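Local coordinates for protein protease inhibitor SGPI-1 (Schistocerca gregaria, PDB 2XTT) that inhibits serine proteases, being active in vitro against alpha-chymotrypsin and trypsin, and is here a single pacifastin-type inhibitor domain in complex with another protein, at residues 3-9 / 19-25. Numbering follows the deposited sequence.
Sequences ECEPGQT and CGSDGVW. Unlike the reference sequence in segment 3-9: E5 (reference Thr). Unlike the reference sequence in segment 19-25: G20 (reference Thr), S21 (reference Pro), D22 (reference Thr).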
# COMPACT_ATOMS: atom_id res chain seq x y z
N GLU A 3 -11.36 16.56 -16.49
CA GLU A 3 -11.01 17.31 -15.30
C GLU A 3 -9.55 17.65 -15.43
O GLU A 3 -9.10 18.48 -14.69
CB GLU A 3 -11.23 16.55 -14.01
CG GLU A 3 -10.37 15.44 -13.74
CD GLU A 3 -10.56 14.66 -12.44
OE1 GLU A 3 -11.21 15.19 -11.52
OE2 GLU A 3 -10.07 13.58 -12.34
N CYS A 4 -8.93 17.02 -16.47
CA CYS A 4 -7.57 17.47 -16.64
C CYS A 4 -7.21 17.15 -18.09
O CYS A 4 -7.86 16.37 -18.76
CB CYS A 4 -6.68 16.81 -15.57
SG CYS A 4 -6.75 14.99 -15.53
N GLU A 5 -6.11 17.79 -18.46
CA GLU A 5 -5.60 17.60 -19.79
C GLU A 5 -4.60 16.45 -19.70
O GLU A 5 -3.68 16.54 -18.84
CB GLU A 5 -4.99 18.88 -20.35
CG GLU A 5 -4.49 18.57 -21.72
CD GLU A 5 -5.34 18.44 -22.93
OE1 GLU A 5 -6.58 18.43 -22.90
OE2 GLU A 5 -4.88 18.28 -24.09
N PRO A 6 -4.76 15.48 -20.52
CA PRO A 6 -3.79 14.37 -20.49
C PRO A 6 -2.34 14.75 -20.45
O PRO A 6 -1.90 15.68 -21.16
CB PRO A 6 -4.09 13.63 -21.81
CG PRO A 6 -5.59 13.85 -21.91
CD PRO A 6 -5.80 15.27 -21.56
N GLY A 7 -1.59 14.13 -19.52
CA GLY A 7 -0.16 14.28 -19.33
C GLY A 7 0.22 15.31 -18.27
O GLY A 7 1.32 15.38 -17.79
N GLN A 8 -0.76 16.13 -17.86
CA GLN A 8 -0.45 17.08 -16.81
C GLN A 8 -0.20 16.37 -15.48
O GLN A 8 -0.61 15.22 -15.26
CB GLN A 8 -1.57 18.08 -16.54
CG GLN A 8 -1.83 18.93 -17.80
CD GLN A 8 -2.86 19.98 -17.41
OE1 GLN A 8 -3.95 19.56 -17.00
NE2 GLN A 8 -2.46 21.22 -17.54
N THR A 9 0.40 17.12 -14.57
CA THR A 9 0.65 16.66 -13.21
C THR A 9 0.17 17.71 -12.23
O THR A 9 0.12 18.87 -12.58
CB THR A 9 2.12 16.35 -13.01
OG1 THR A 9 2.89 17.55 -13.26
CG2 THR A 9 2.63 15.29 -13.98
N CYS A 19 -2.45 13.04 -14.96
CA CYS A 19 -3.67 13.09 -15.71
C CYS A 19 -3.63 12.00 -16.78
O CYS A 19 -2.79 12.06 -17.66
CB CYS A 19 -3.93 14.47 -16.32
SG CYS A 19 -5.60 14.51 -17.11
N GLY A 20 -4.53 11.04 -16.73
CA GLY A 20 -4.46 10.04 -17.75
C GLY A 20 -5.03 10.53 -19.08
O GLY A 20 -5.62 11.61 -19.20
N SER A 21 -4.93 9.69 -20.09
CA SER A 21 -5.46 9.99 -21.43
C SER A 21 -6.98 10.04 -21.46
O SER A 21 -7.60 10.59 -22.40
CB SER A 21 -4.86 9.10 -22.49
OG SER A 21 -5.28 7.73 -22.29
N ASP A 22 -7.63 9.52 -20.42
CA ASP A 22 -9.04 9.61 -20.21
C ASP A 22 -9.40 10.97 -19.62
O ASP A 22 -10.59 11.22 -19.41
CB ASP A 22 -9.57 8.51 -19.32
CG ASP A 22 -8.86 8.37 -17.96
OD1 ASP A 22 -7.93 9.08 -17.66
OD2 ASP A 22 -9.38 7.50 -17.20
N GLY A 23 -8.42 11.85 -19.33
CA GLY A 23 -8.80 13.13 -18.75
C GLY A 23 -9.18 13.07 -17.30
O GLY A 23 -9.92 13.92 -16.83
N VAL A 24 -8.69 12.02 -16.60
CA VAL A 24 -9.00 11.80 -15.18
C VAL A 24 -7.67 11.78 -14.38
O VAL A 24 -6.71 11.13 -14.78
CB VAL A 24 -9.79 10.49 -14.98
CG1 VAL A 24 -10.19 10.30 -13.50
CG2 VAL A 24 -11.04 10.43 -15.85
N TRP A 25 -7.67 12.44 -13.23
CA TRP A 25 -6.51 12.41 -12.37
C TRP A 25 -6.40 11.03 -11.70
O TRP A 25 -7.40 10.42 -11.29
CB TRP A 25 -6.61 13.43 -11.24
CG TRP A 25 -6.43 14.85 -11.65
CD1 TRP A 25 -7.36 15.82 -11.62
CD2 TRP A 25 -5.22 15.43 -12.15
NE1 TRP A 25 -6.76 17.01 -12.07
CE2 TRP A 25 -5.44 16.78 -12.41
CE3 TRP A 25 -3.93 14.92 -12.39
CZ2 TRP A 25 -4.44 17.64 -12.92
CZ3 TRP A 25 -2.94 15.75 -12.88
CH2 TRP A 25 -3.17 17.13 -13.16
O HOH W 1 -9.71 11.70 -10.35
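E3 reaches across to the backbone of W25, where W25 N lies 2.8 Å from E3 OE2 in a nearly straight hydrogen bond, on the anti side of the carboxylate and 26° out of its plane. Beyond CG the chain runs extended (chi2 180°), which carries the carboxylate this far, its CD lying 3.5 Å from W25 CD1. A water donates both to OE2 and to W25 O, bridging the two a second time. The backbone N of E3 also binds G23 O, in the carbonyl plane, while C4 N gives the same oxygen a longer bond of 3.3 Å from above that plane. C4 illustrates how a small disulfide-rich domain makes a core without helices: its SG is bonded to C19 SG and lies over the five-membered ring of W25, 3.7 Å from the centroid and 8° off the normal. C4 CB adds a CH-pi contact to the same face. In this pacifastin fold the disulfide and the indole tie the loop preceding strand 9-12 to the ends of strands 15-19 and 25-28, on either side of the turn between them, and K10 makes a cation-pi contact with W25. With an alanine in place of W25, C4 CB and SG are likely to lose the ring face they pack on, and Q8 and T9 their contacts with the six-membered ring. E5 begins a type II turn ending at Q8, whose OE1 accepts from E5 N, and within it P6 rests its CB and CG against G20 O, CG at 3.5 Å. G7, at a positive phi, donates to C19 O almost linearly. Q8 O accepts from C19 N at 2.9 Å, and Q8 CB approaches W25 CH2. At the start of strand 9-12, T9 brings its carbonyl carbon within 3.5 Å of W25 CH2.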